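Local coordinates for major Capsid Protein VP1 (Chimpanzee polyomavirus Bob, PDB 6Y9I) that forms the pentameric building block of the polyomavirus outer capsid and probably attaches the virus to glycan receptors on host cells, at residues V107-A115 / V263-A271; P126-M134 / S217-L228. All coordinates share one frame; numbering follows the deposited sequence. Where two conformers were deposited one is given.

From the N terminus, the chain first reaches 107-115, in the loop after strand 87-98, then runs through 126-134 onto strand 131-138. It returns along strand 212-219 into 217-228, closing contact 2, and comes back along strand 252-265 to 263-271, which closes contact 1. Contact 2 therefore falls entirely within the longer excursion bounded by contact 1. Their centres lie about 17 Å apart, and they meet where strand 252-265 runs beside the 126-134 segment: V263 N probably donates to E128 O. Contact 1 ties a loop to the end of that strand; contact 2 pairs two strands of the same sheet.

Contact 1. Residues V107-A115 / V263-A271; sequences VHLLEAKMA and VMVKADNEA
K113 lays its aliphatic chain alongside V265, CD 3.9 Å from V265 CG1, and carries its ammonium on to the carboxylate of E270. With CG anti to the backbone N (chi1 -176°) the lysine runs out extended and bends only at its last torsion, which brings NZ to 2.9 Å from E270 OE2. The nitrogen comes from above the carboxylate plane in this salt bridge. The other oxygen, E270 OE1, accepts from the backbone N of K117 in a neighbouring subunit, so the glutamate links two chains.

The backbones are bridged at A112 and K266. K113 N donates to V265 O at 2.7 Å, and A267 N returns a nearly straight bond to E111 O (171° at the hydrogen). E111 O also takes a hydrogen bond from a water that accepts from D268 N, which leaves this carbonyl gripped from two sources. Farther out, E111 and K266 run alongside each other in the same direction; their salt bridge is long, 3.6 Å between E111 OE1 and K266 NZ. The lysine has a closer partner in D268, whose OD1 receives it through the syn lone pair, and the three charges form a small network at the surface.

On the buried side M264 turns its methyl under the type II turn L109-A112, CE lying 3.6 Å from L110 O and 4.2 Å from A112 CB. L109 CD1 makes a looser contact with M264 CB, 4.4 Å away. The loop is thus fastened to the end of strand 252-265, whose M264 pairs with R273 on strand 272-291, while the backbone N of L110, in the turn itself, bonds to N150, and H108 NE2, just before it, to E200, both of another neighbouring subunit.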
# COMPACT_ATOMS: atom_id res chain seq x y z
N VAL A 107 18.15 5.68 -16.37
CA VAL A 107 18.86 6.64 -15.49
C VAL A 107 19.96 7.29 -16.34
O VAL A 107 20.95 7.75 -15.79
CB VAL A 107 19.33 5.99 -14.18
CG1 VAL A 107 18.16 5.54 -13.33
CG2 VAL A 107 20.26 4.81 -14.37
N HIS A 108 19.70 7.47 -17.64
CA HIS A 108 20.57 8.26 -18.57
C HIS A 108 19.67 9.17 -19.42
O HIS A 108 19.89 9.30 -20.62
CB HIS A 108 21.47 7.32 -19.36
CG HIS A 108 20.74 6.20 -20.01
ND1 HIS A 108 19.95 6.38 -21.12
CD2 HIS A 108 20.70 4.88 -19.72
CE1 HIS A 108 19.41 5.23 -21.46
NE2 HIS A 108 19.89 4.29 -20.64
N LEU A 109 18.70 9.79 -18.78
CA LEU A 109 17.74 10.72 -19.42
C LEU A 109 18.48 11.97 -19.93
O LEU A 109 19.14 12.67 -19.15
CB LEU A 109 16.63 11.05 -18.41
CG LEU A 109 15.62 9.93 -18.12
CD1 LEU A 109 14.59 10.38 -17.10
CD2 LEU A 109 14.91 9.49 -19.38
N LEU A 110 18.35 12.25 -21.22
CA LEU A 110 18.97 13.43 -21.87
C LEU A 110 18.50 14.70 -21.14
O LEU A 110 17.30 14.84 -20.88
CB LEU A 110 18.59 13.46 -23.35
CG LEU A 110 19.42 12.53 -24.23
CD1 LEU A 110 18.75 12.31 -25.57
CD2 LEU A 110 20.81 13.09 -24.42
N GLU A 111 19.46 15.56 -20.81
CA GLU A 111 19.27 16.88 -20.17
C GLU A 111 18.88 16.74 -18.70
O GLU A 111 18.72 17.78 -18.06
CB GLU A 111 18.24 17.71 -20.93
CG GLU A 111 18.78 18.20 -22.26
CD GLU A 111 17.85 19.13 -23.02
OE1 GLU A 111 16.91 19.66 -22.41
OE2 GLU A 111 18.08 19.33 -24.20
N ALA A 112 18.82 15.53 -18.13
CA ALA A 112 18.21 15.32 -16.79
C ALA A 112 19.26 15.54 -15.69
O ALA A 112 20.42 15.24 -15.89
CB ALA A 112 17.57 13.97 -16.69
N LYS A 113 18.81 16.09 -14.56
CA LYS A 113 19.59 16.29 -13.31
C LYS A 113 20.30 14.99 -12.91
O LYS A 113 19.69 13.90 -12.95
CB LYS A 113 18.62 16.76 -12.21
CG LYS A 113 19.26 17.11 -10.88
CD LYS A 113 18.23 17.55 -9.84
CE LYS A 113 18.73 17.50 -8.41
NZ LYS A 113 19.52 18.71 -8.04
N MET A 114 21.55 15.12 -12.48
CA MET A 114 22.37 13.99 -11.98
C MET A 114 21.98 13.70 -10.53
O MET A 114 21.95 14.62 -9.69
CB MET A 114 23.86 14.35 -12.05
CG MET A 114 24.74 13.30 -11.45
SD MET A 114 26.52 13.71 -11.64
CE MET A 114 26.68 15.02 -10.43
N ALA A 115 21.74 12.43 -10.21
CA ALA A 115 21.46 12.01 -8.83
C ALA A 115 22.78 11.61 -8.17
O ALA A 115 23.10 10.42 -8.16
CB ALA A 115 20.44 10.90 -8.87
N VAL A 263 7.65 12.97 -14.12
CA VAL A 263 8.36 14.15 -14.68
C VAL A 263 9.84 13.80 -14.79
O VAL A 263 10.35 12.95 -14.01
CB VAL A 263 8.15 15.40 -13.80
CG1 VAL A 263 6.68 15.69 -13.58
CG2 VAL A 263 8.86 15.27 -12.45
N MET A 264 10.50 14.42 -15.75
CA MET A 264 11.98 14.52 -15.73
C MET A 264 12.32 15.91 -15.18
O MET A 264 11.50 16.86 -15.33
CB MET A 264 12.59 14.29 -17.11
CG MET A 264 12.26 15.34 -18.09
SD MET A 264 13.39 15.33 -19.50
CE MET A 264 14.76 16.29 -18.85
N VAL A 265 13.47 15.99 -14.54
CA VAL A 265 14.07 17.23 -13.98
C VAL A 265 15.31 17.60 -14.81
O VAL A 265 16.21 16.73 -15.02
CB VAL A 265 14.39 17.07 -12.49
CG1 VAL A 265 15.00 18.34 -11.93
CG2 VAL A 265 13.17 16.66 -11.67
N LYS A 266 15.31 18.82 -15.35
CA LYS A 266 16.39 19.37 -16.19
C LYS A 266 17.57 19.75 -15.30
O LYS A 266 17.35 20.40 -14.28
CB LYS A 266 15.87 20.59 -16.97
CG LYS A 266 15.47 20.29 -18.41
CD LYS A 266 14.83 21.47 -19.14
CE LYS A 266 15.72 22.68 -19.23
NZ LYS A 266 16.96 22.38 -19.98
N ALA A 267 18.78 19.32 -15.66
CA ALA A 267 20.01 19.61 -14.89
C ALA A 267 20.22 21.14 -14.80
O ALA A 267 20.59 21.60 -13.75
CB ALA A 267 21.20 18.92 -15.53
N ASP A 268 20.03 21.92 -15.86
CA ASP A 268 20.53 23.32 -15.85
C ASP A 268 19.72 24.20 -14.90
O ASP A 268 20.33 25.14 -14.36
CB ASP A 268 20.57 23.96 -17.24
CG ASP A 268 19.48 23.51 -18.18
OD1 ASP A 268 18.45 22.99 -17.68
OD2 ASP A 268 19.67 23.68 -19.40
N ASN A 269 18.41 23.98 -14.71
CA ASN A 269 17.57 24.91 -13.92
C ASN A 269 16.55 24.18 -13.01
O ASN A 269 15.92 24.88 -12.19
CB ASN A 269 16.96 25.94 -14.86
CG ASN A 269 16.01 25.36 -15.88
OD1 ASN A 269 15.72 24.15 -15.87
ND2 ASN A 269 15.50 26.23 -16.74
N GLU A 270 16.46 22.85 -13.10
CA GLU A 270 15.61 21.96 -12.27
C GLU A 270 14.13 22.15 -12.63
O GLU A 270 13.29 21.72 -11.83
CB GLU A 270 15.87 22.15 -10.78
CG GLU A 270 17.25 21.71 -10.39
CD GLU A 270 17.54 21.85 -8.91
OE1 GLU A 270 17.82 22.99 -8.43
OE2 GLU A 270 17.52 20.81 -8.25
N ALA A 271 13.84 22.74 -13.79
CA ALA A 271 12.49 22.78 -14.39
C ALA A 271 12.12 21.36 -14.81
O ALA A 271 13.00 20.50 -14.88
CB ALA A 271 12.45 23.71 -15.56
O HOH W 1 19.66 20.46 -18.65

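Contact 2. Residues P126-M134 / S217-L228; sequences PIEGMNYHM and SFVGGLNTPPNL
Swung to chi1 -61°, with CG beside its own backbone N, H133 brings its ring under L228, and L228, at a similar chi1 of -63°, reaches across with CD2 over one face, 3.4 Å from H133 NE2. That same NE2 donates to N131 OD1 at 2.7 Å, the oxygen lying in the imidazole plane, while ND1 bonds to D259; both ring nitrogens are engaged and the ring's rotation is fixed. N131 in turn donates from ND2 to G129 O, and its ND2 also lies against P226 CB, 3.7 Å away.

The strands 131-134 and 217-219 run antiparallel, 178° between their directions, as two strands of the jelly-roll characteristic of polyomavirus VP1. N131-V219 and H133-S217 are hydrogen-bonded pairs; Y132-F218 between them is non-hydrogen-bonded, and there F218 CD1 meets the edge of the Y132 ring, 4.0 Å from CD2. Strand 217-219 also pairs with a strand of a neighbouring subunit, and N227 and L228 with one of another, which carries the sheet across the interfaces with both of these subunits.

Beyond the ladder, G129 N donates to T224 O at 2.8 Å, and M130 CE packs tightly on L222 CD2, 3.4 Å away. At the outer end N223 ND2 reaches E128 OE2 from above the carboxylate plane, 3.2 Å away.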
# COMPACT_ATOMS: atom_id res chain seq x y z
N PRO A 126 15.65 9.35 -12.53
CA PRO A 126 14.74 8.72 -13.48
C PRO A 126 13.39 9.44 -13.44
O PRO A 126 13.18 10.30 -12.61
CB PRO A 126 14.59 7.32 -12.90
CG PRO A 126 14.63 7.59 -11.37
CD PRO A 126 15.68 8.67 -11.22
N ILE A 127 12.49 9.07 -14.34
CA ILE A 127 11.08 9.53 -14.28
C ILE A 127 10.52 9.16 -12.90
O ILE A 127 10.64 8.00 -12.48
CB ILE A 127 10.25 8.97 -15.44
CG1 ILE A 127 10.84 9.35 -16.80
CG2 ILE A 127 8.80 9.42 -15.32
CD1 ILE A 127 10.85 10.83 -17.09
N GLU A 128 9.96 10.15 -12.20
CA GLU A 128 9.24 9.95 -10.92
C GLU A 128 8.25 11.09 -10.70
O GLU A 128 8.20 12.02 -11.51
CB GLU A 128 10.25 9.81 -9.78
CG GLU A 128 11.20 10.99 -9.59
CD GLU A 128 12.31 10.70 -8.56
OE1 GLU A 128 12.54 9.51 -8.26
OE2 GLU A 128 12.91 11.67 -8.03
N GLY A 129 7.50 11.04 -9.62
CA GLY A 129 6.57 12.12 -9.26
C GLY A 129 5.18 11.82 -9.77
O GLY A 129 4.85 10.63 -9.93
N MET A 130 4.37 12.85 -9.99
CA MET A 130 2.91 12.69 -10.14
C MET A 130 2.59 11.73 -11.30
O MET A 130 3.24 11.79 -12.37
CB MET A 130 2.16 14.01 -10.31
CG MET A 130 2.72 14.90 -11.36
SD MET A 130 2.92 16.55 -10.68
CE MET A 130 4.52 16.39 -9.90
N ASN A 131 1.67 10.82 -11.00
CA ASN A 131 1.14 9.75 -11.87
C ASN A 131 -0.35 10.00 -11.94
O ASN A 131 -0.99 10.11 -10.85
CB ASN A 131 1.50 8.37 -11.31
CG ASN A 131 2.74 7.80 -11.96
OD1 ASN A 131 2.65 6.83 -12.74
ND2 ASN A 131 3.88 8.42 -11.70
N TYR A 132 -0.87 10.20 -13.15
CA TYR A 132 -2.31 10.41 -13.38
C TYR A 132 -2.68 9.48 -14.52
O TYR A 132 -2.11 9.58 -15.61
CB TYR A 132 -2.65 11.87 -13.68
CG TYR A 132 -4.10 12.17 -13.89
CD1 TYR A 132 -4.68 12.02 -15.15
CD2 TYR A 132 -4.90 12.67 -12.87
CE1 TYR A 132 -6.02 12.31 -15.38
CE2 TYR A 132 -6.24 12.96 -13.09
CZ TYR A 132 -6.80 12.79 -14.35
OH TYR A 132 -8.11 13.04 -14.58
N HIS A 133 -3.53 8.52 -14.22
CA HIS A 133 -3.85 7.40 -15.12
C HIS A 133 -5.37 7.32 -15.18
O HIS A 133 -6.01 7.20 -14.14
CB HIS A 133 -3.17 6.11 -14.68
CG HIS A 133 -1.67 6.22 -14.69
ND1 HIS A 133 -0.95 6.19 -15.86
CD2 HIS A 133 -0.78 6.43 -13.70
CE1 HIS A 133 0.34 6.32 -15.60
NE2 HIS A 133 0.47 6.47 -14.28
N MET A 134 -5.91 7.39 -16.39
CA MET A 134 -7.36 7.30 -16.59
C MET A 134 -7.57 6.65 -17.95
O MET A 134 -6.78 6.86 -18.87
CB MET A 134 -8.05 8.66 -16.53
CG MET A 134 -9.57 8.53 -16.43
SD MET A 134 -10.52 9.52 -17.62
CE MET A 134 -9.55 9.31 -19.11
N SER A 217 -6.74 6.88 -11.39
CA SER A 217 -5.95 6.97 -10.14
C SER A 217 -4.99 8.12 -10.30
O SER A 217 -4.55 8.42 -11.41
CB SER A 217 -5.21 5.69 -9.79
OG SER A 217 -4.27 5.41 -10.80
N PHE A 218 -4.71 8.75 -9.19
CA PHE A 218 -3.75 9.86 -9.10
C PHE A 218 -2.88 9.58 -7.88
O PHE A 218 -3.43 9.31 -6.83
CB PHE A 218 -4.52 11.18 -9.01
CG PHE A 218 -3.61 12.33 -8.69
CD1 PHE A 218 -2.65 12.72 -9.59
CD2 PHE A 218 -3.68 12.98 -7.48
CE1 PHE A 218 -1.78 13.75 -9.30
CE2 PHE A 218 -2.81 14.01 -7.18
CZ PHE A 218 -1.89 14.42 -8.10
N VAL A 219 -1.57 9.67 -8.05
CA VAL A 219 -0.61 9.74 -6.92
C VAL A 219 0.24 10.97 -7.18
O VAL A 219 0.92 11.01 -8.28
CB VAL A 219 0.24 8.47 -6.82
CG1 VAL A 219 1.19 8.53 -5.63
CG2 VAL A 219 -0.60 7.21 -6.79
N GLY A 220 0.17 11.94 -6.27
CA GLY A 220 0.78 13.27 -6.46
C GLY A 220 2.23 13.33 -6.02
O GLY A 220 2.86 12.28 -5.76
N GLY A 221 2.76 14.55 -5.93
CA GLY A 221 4.12 14.82 -5.44
C GLY A 221 5.13 14.82 -6.58
O GLY A 221 4.84 14.28 -7.66
N LEU A 222 6.31 15.38 -6.34
CA LEU A 222 7.38 15.44 -7.36
C LEU A 222 8.39 14.31 -7.25
O LEU A 222 9.07 14.09 -8.26
CB LEU A 222 8.08 16.79 -7.24
CG LEU A 222 7.37 17.89 -8.02
CD1 LEU A 222 7.86 19.25 -7.57
CD2 LEU A 222 7.59 17.70 -9.52
N ASN A 223 8.51 13.60 -6.12
CA ASN A 223 9.59 12.60 -5.96
C ASN A 223 9.00 11.20 -5.73
O ASN A 223 9.79 10.29 -5.42
CB ASN A 223 10.57 13.01 -4.87
CG ASN A 223 11.32 14.27 -5.25
OD1 ASN A 223 11.22 15.27 -4.57
ND2 ASN A 223 12.04 14.25 -6.37
N THR A 224 7.70 11.02 -5.90
CA THR A 224 6.98 9.76 -5.61
C THR A 224 7.36 8.69 -6.64
O THR A 224 7.33 8.94 -7.83
CB THR A 224 5.46 9.95 -5.64
OG1 THR A 224 5.18 11.16 -4.92
CG2 THR A 224 4.75 8.74 -5.09
N PRO A 225 7.68 7.45 -6.23
CA PRO A 225 7.92 6.36 -7.18
C PRO A 225 6.71 6.02 -8.04
O PRO A 225 5.64 5.74 -7.51
CB PRO A 225 8.15 5.15 -6.26
CG PRO A 225 8.63 5.76 -4.99
CD PRO A 225 7.81 7.02 -4.84
N PRO A 226 6.82 6.03 -9.38
CA PRO A 226 5.75 5.55 -10.25
C PRO A 226 5.49 4.07 -9.96
O PRO A 226 6.44 3.34 -9.90
CB PRO A 226 6.29 5.67 -11.68
CG PRO A 226 7.41 6.67 -11.54
CD PRO A 226 7.98 6.49 -10.14
N ASN A 227 4.22 3.71 -9.81
CA ASN A 227 3.78 2.36 -9.39
C ASN A 227 2.76 1.87 -10.43
O ASN A 227 1.63 2.39 -10.40
CB ASN A 227 3.20 2.40 -7.97
CG ASN A 227 3.15 1.02 -7.35
OD1 ASN A 227 2.80 0.06 -8.03
ND2 ASN A 227 3.60 0.89 -6.12
N LEU A 228 3.18 1.00 -11.34
CA LEU A 228 2.42 0.64 -12.56
C LEU A 228 2.45 -0.87 -12.75
O LEU A 228 3.47 -1.49 -12.47
CB LEU A 228 3.03 1.35 -13.76
CG LEU A 228 3.00 2.86 -13.73
CD1 LEU A 228 3.67 3.40 -14.98
CD2 LEU A 228 1.57 3.36 -13.65
O HOH W 2 11.22 8.26 -6.55
O HOH W 3 3.37 8.75 -8.63